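Pbp related beta-lactamase (PDB 2QMI) acts as a self-compartmentalizing archaeal peptidase, assembled as an octamer and related to penicillin-binding proteins and serine beta-lactamases. Local coordinates at residues A[83-86]-A[90-93]; A[22-27]-A[32-37]. One frame throughout, in Å; residues are numbered along the deposited sequence.

Contact 1: residues A[83-86]-A[90-93]; sequences PVEK and IKLR
Glu-85 and Ile-90 have the nearest CA atoms across the contact, 6.3 Å apart, where the type I turn 83-86, closed by a bond from Lys-86 N to Pro-83 O, is met by the extended, non-strand backbone of 90-93. Both segments belong to the loop between helix 61-74 and helix 101-105 of the penicillin-binding-protein/beta-lactamase fold. From Glu-85, OE2 accepts a weak but fairly straight hydrogen bond from Leu-92 N (3.3 Å, 163°), while OE1 forms a salt bridge with Arg-93 NH2 at 2.6 Å. CG of Glu-85 lies opposite its own carbonyl carbon (chi1 -58°) and the chain then runs extended, carrying the carboxylate across to the other segment. Arg-93 bends at chi3 to meet it, and its backbone N is held by Glu-147. Beneath the polar pair, Val-84 and Leu-92 form a small buried apolar patch, CG1 to CD1 at 3.7 Å; Leu-92 also packs on Ile-111 and Met-146. A water adds an indirect link, donating to Leu-92 O at 3.1 Å and accepting weakly from Glu-85 N. The carboxylate and guanidinium planes stand 81° apart, so OE1 meets NH2 without a two-pronged, coplanar pairing.

Contact 2: residues A[22-27]-A[32-37]; sequences ISISII and VVYAKG
Ile-26 packs against the ring of Tyr-34 at the apolar centre. Its CD1 comes tightly to CD2 of the tyrosine, 3.3 Å away and oblique to the ring, while CG1 lies in the ring plane at the same edge, 3.7 Å from CD2. Tyr-34 CG stands opposite its backbone N (chi1 176°), and the ring reaches along the strand toward Ile-24, whose CG2 is 4.2 Å from CE2. The backbones beneath form the antiparallel beta hairpin 21-28/31-38 at one end of the main sheet of the beta-lactamase fold, with strand 31-38 outermost within the chain. Strand 321-327 pairs with the other side of strand 21-28 and packs on Ile-24 through Val-325, while helix 334-345 meets Ile-26 through Leu-345 and helix 241-252 covers Ser-25, Ile-27 and Val-32 on the opposite face of the sheet. Ile-24 and Lys-36 are a hydrogen-bonded pair, both N-to-O distances being 3.0 Å. Toward the turn lies a bulge of the classic type: Ile-26 N donates to Tyr-34 O (2.7 Å), and Val-33 N donates to Ile-26 O (2.9 Å). Val-33 is the extra residue opposite Ile-26, and its near-helical backbone (psi -3°) marks position 1 of the bulge. On the face under helix 241-252, Ser-25 and Ala-35 form a non-hydrogen-bonded pair, their CB atoms 4.4 Å apart. Ser-23 OG bonds the Thr-50 carbonyl and Tyr-55 OH, and Ser-25 OG the Val-241 carbonyl. At the polar edge beyond the tyrosine ring, Glu-7 OE2 of helix 3-16 is shared by a hydrogen bond with Tyr-34 OH and a salt bridge with Lys-36 NZ.

How the contacts relate
Contacts 1 and 2 lie on opposite sides of the chain's centre, with their own centres 42 Å apart and nearest atoms about 32 Å apart, and share no secondary-structure element although both lie in the beta-lactamase-like part of the chain. Contact 2 is the more central and more deeply buried, especially along 22-27, and depends on backbone ladder bonds and isoleucine-tyrosine packing between two strands. Contact 1, farther out, joins two parts of one irregular loop; a single glutamate supplies its direct polar links, with a water and one small apolar patch in support. The opposite charges of contact 1 are paired within it, whereas in contact 2 Lys-36 finds its carboxylate outside both segments.

Contact 1: residues A[83-86]-A[90-93]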
loop_
_atom_site.group_PDB
_atom_site.type_symbol
_atom_site.label_atom_id
_atom_site.label_comp_id
_atom_site.label_asym_id
_atom_site.label_seq_id
_atom_site.Cartn_x
_atom_site.Cartn_y
_atom_site.Cartn_z
ATOM N N PRO A 83 21.693 -22.891 52.332
ATOM C CA PRO A 83 21.905 -22.887 50.880
ATOM C C PRO A 83 20.686 -23.466 50.158
ATOM O O PRO A 83 20.096 -24.445 50.612
ATOM C CB PRO A 83 23.135 -23.773 50.707
ATOM C CG PRO A 83 23.858 -23.629 52.038
ATOM C CD PRO A 83 22.716 -23.707 53.006
ATOM N N VAL A 84 20.317 -22.864 49.035
ATOM C CA VAL A 84 19.171 -23.329 48.261
ATOM C C VAL A 84 19.356 -24.777 47.800
ATOM O O VAL A 84 18.377 -25.460 47.474
ATOM C CB VAL A 84 18.941 -22.433 47.025
ATOM C CG1 VAL A 84 17.722 -22.911 46.246
ATOM C CG2 VAL A 84 18.776 -20.982 47.467
ATOM N N GLU A 85 20.609 -25.235 47.770
ATOM C CA GLU A 85 20.926 -26.607 47.359
ATOM C C GLU A 85 20.430 -27.629 48.393
ATOM O O GLU A 85 20.295 -28.816 48.093
ATOM C CB GLU A 85 22.442 -26.781 47.152
ATOM C CG GLU A 85 23.064 -25.837 46.124
ATOM C CD GLU A 85 24.521 -26.174 45.811
ATOM O OE1 GLU A 85 25.242 -26.640 46.734
ATOM O OE2 GLU A 85 24.947 -25.960 44.647
ATOM N N LYS A 86 20.160 -27.178 49.611
ATOM C CA LYS A 86 19.665 -28.092 50.636
ATOM C C LYS A 86 18.225 -28.531 50.361
ATOM O O LYS A 86 17.774 -29.551 50.877
ATOM C CB LYS A 86 19.731 -27.436 52.016
ATOM C CG LYS A 86 18.767 -28.056 53.020
ATOM C CD LYS A 86 18.919 -27.480 54.423
ATOM C CE LYS A 86 20.127 -28.071 55.125
ATOM N NZ LYS A 86 20.072 -27.802 56.588
ATOM N N ILE A 90 19.513 -28.172 42.183
ATOM C CA ILE A 90 19.964 -27.248 41.156
ATOM C C ILE A 90 21.294 -26.716 41.661
ATOM O O ILE A 90 21.557 -26.743 42.862
ATOM C CB ILE A 90 18.974 -26.081 40.957
ATOM C CG1 ILE A 90 19.409 -25.232 39.755
ATOM C CG2 ILE A 90 18.889 -25.240 42.211
ATOM C CD1 ILE A 90 18.467 -24.101 39.427
ATOM N N LYS A 91 22.136 -26.258 40.744
ATOM C CA LYS A 91 23.435 -25.733 41.114
ATOM C C LYS A 91 23.345 -24.212 41.319
ATOM O O LYS A 91 23.034 -23.471 40.382
ATOM C CB LYS A 91 24.451 -26.081 40.020
ATOM C CG LYS A 91 25.880 -26.191 40.516
ATOM C CD LYS A 91 26.847 -26.558 39.386
ATOM C CE LYS A 91 26.528 -27.925 38.783
ATOM N NZ LYS A 91 27.553 -28.317 37.761
ATOM N N LEU A 92 23.592 -23.768 42.553
ATOM C CA LEU A 92 23.557 -22.346 42.917
ATOM C C LEU A 92 24.677 -21.995 43.903
ATOM O O LEU A 92 24.424 -21.735 45.081
ATOM C CB LEU A 92 22.212 -21.983 43.551
ATOM C CG LEU A 92 20.955 -21.885 42.680
ATOM C CD1 LEU A 92 19.768 -21.535 43.554
ATOM C CD2 LEU A 92 21.133 -20.818 41.612
ATOM N N ARG A 93 25.912 -21.993 43.416
ATOM C CA ARG A 93 27.074 -21.686 44.242
ATOM C C ARG A 93 28.054 -20.929 43.352
ATOM O O ARG A 93 29.215 -21.314 43.214
ATOM C CB ARG A 93 27.710 -22.991 44.755
ATOM C CG ARG A 93 28.718 -22.815 45.895
ATOM C CD ARG A 93 29.440 -24.125 46.252
ATOM N NE ARG A 93 28.545 -25.163 46.764
ATOM C CZ ARG A 93 27.989 -25.151 47.973
ATOM N NH1 ARG A 93 28.232 -24.158 48.816
ATOM N NH2 ARG A 93 27.178 -26.131 48.338
HETATM O O HOH W 1 22.644 -22.653 47.413
#

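Contact 2: residues A[22-27]-A[32-37]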
loop_
_atom_site.group_PDB
_atom_site.type_symbol
_atom_site.label_atom_id
_atom_site.label_comp_id
_atom_site.label_asym_id
_atom_site.label_seq_id
_atom_site.Cartn_x
_atom_site.Cartn_y
_atom_site.Cartn_z
ATOM N N ILE A 22 -11.008 0.004 37.712
ATOM C CA ILE A 22 -10.095 0.081 38.848
ATOM C C ILE A 22 -10.827 -0.114 40.181
ATOM O O ILE A 22 -11.980 0.284 40.330
ATOM C CB ILE A 22 -9.382 1.461 38.895
ATOM C CG1 ILE A 22 -8.201 1.481 37.925
ATOM C CG2 ILE A 22 -8.939 1.779 40.319
ATOM C CD1 ILE A 22 -7.445 2.808 37.882
ATOM N N SER A 23 -10.147 -0.726 41.148
ATOM C CA SER A 23 -10.723 -0.930 42.474
ATOM C C SER A 23 -9.739 -0.430 43.515
ATOM O O SER A 23 -8.528 -0.520 43.319
ATOM C CB SER A 23 -11.025 -2.410 42.719
ATOM O OG SER A 23 -12.221 -2.793 42.069
ATOM N N ILE A 24 -10.256 0.094 44.619
ATOM C CA ILE A 24 -9.400 0.600 45.688
ATOM C C ILE A 24 -10.062 0.496 47.062
ATOM O O ILE A 24 -11.270 0.707 47.204
ATOM C CB ILE A 24 -9.010 2.084 45.432
ATOM C CG1 ILE A 24 -8.092 2.601 46.548
ATOM C CG2 ILE A 24 -10.265 2.937 45.340
ATOM C CD1 ILE A 24 -7.596 4.031 46.342
ATOM N N SER A 25 -9.273 0.145 48.068
ATOM C CA SER A 25 -9.785 0.066 49.433
ATOM C C SER A 25 -8.803 0.825 50.319
ATOM O O SER A 25 -7.597 0.824 50.058
ATOM C CB SER A 25 -9.925 -1.392 49.888
ATOM O OG SER A 25 -8.681 -2.060 49.887
ATOM N N ILE A 26 -9.320 1.507 51.338
ATOM C CA ILE A 26 -8.465 2.279 52.243
ATOM C C ILE A 26 -8.643 1.855 53.692
ATOM O O ILE A 26 -9.768 1.692 54.167
ATOM C CB ILE A 26 -8.761 3.790 52.167
ATOM C CG1 ILE A 26 -8.699 4.272 50.720
ATOM C CG2 ILE A 26 -7.732 4.561 52.989
ATOM C CD1 ILE A 26 -8.923 5.766 50.584
ATOM N N ILE A 27 -7.521 1.693 54.388
ATOM C CA ILE A 27 -7.523 1.291 55.788
ATOM C C ILE A 27 -7.026 2.411 56.695
ATOM O O ILE A 27 -5.905 2.906 56.531
ATOM C CB ILE A 27 -6.592 0.091 56.047
ATOM C CG1 ILE A 27 -6.807 -0.995 54.997
ATOM C CG2 ILE A 27 -6.850 -0.465 57.439
ATOM C CD1 ILE A 27 -5.843 -2.138 55.136
ATOM N N VAL A 32 -11.671 -0.650 57.327
ATOM C CA VAL A 32 -11.691 -0.265 55.925
ATOM C C VAL A 32 -12.669 0.907 55.982
ATOM O O VAL A 32 -13.842 0.714 56.315
ATOM C CB VAL A 32 -12.285 -1.405 55.048
ATOM C CG1 VAL A 32 -12.488 -0.928 53.620
ATOM C CG2 VAL A 32 -11.359 -2.622 55.085
ATOM N N VAL A 33 -12.195 2.117 55.692
ATOM C CA VAL A 33 -13.056 3.300 55.760
ATOM C C VAL A 33 -13.526 3.802 54.398
ATOM O O VAL A 33 -14.299 4.762 54.318
ATOM C CB VAL A 33 -12.335 4.481 56.477
ATOM C CG1 VAL A 33 -11.785 4.018 57.829
ATOM C CG2 VAL A 33 -11.224 5.027 55.607
ATOM N N TYR A 34 -13.062 3.155 53.332
ATOM C CA TYR A 34 -13.418 3.561 51.980
ATOM C C TYR A 34 -13.041 2.477 50.980
ATOM O O TYR A 34 -11.889 2.055 50.913
ATOM C CB TYR A 34 -12.690 4.855 51.620
ATOM C CG TYR A 34 -12.924 5.321 50.201
ATOM C CD1 TYR A 34 -14.153 5.863 49.814
ATOM C CD2 TYR A 34 -11.917 5.219 49.242
ATOM C CE1 TYR A 34 -14.371 6.295 48.503
ATOM C CE2 TYR A 34 -12.127 5.647 47.930
ATOM C CZ TYR A 34 -13.354 6.185 47.568
ATOM O OH TYR A 34 -13.548 6.627 46.274
ATOM N N ALA A 35 -14.026 2.026 50.215
ATOM C CA ALA A 35 -13.821 0.995 49.209
ATOM C C ALA A 35 -14.700 1.361 48.031
ATOM O O ALA A 35 -15.878 1.684 48.201
ATOM C CB ALA A 35 -14.209 -0.376 49.760
ATOM N N LYS A 36 -14.137 1.311 46.832
ATOM C CA LYS A 36 -14.914 1.670 45.664
ATOM C C LYS A 36 -14.303 1.139 44.376
ATOM O O LYS A 36 -13.091 0.926 44.288
ATOM C CB LYS A 36 -15.046 3.197 45.600
ATOM C CG LYS A 36 -16.061 3.711 44.595
ATOM C CD LYS A 36 -16.462 5.163 44.902
ATOM C CE LYS A 36 -17.272 5.254 46.202
ATOM N NZ LYS A 36 -17.765 6.644 46.502
ATOM N N GLY A 37 -15.163 0.916 43.388
ATOM C CA GLY A 37 -14.725 0.437 42.095
ATOM C C GLY A 37 -15.062 1.503 41.066
ATOM O O GLY A 37 -16.011 2.266 41.257
#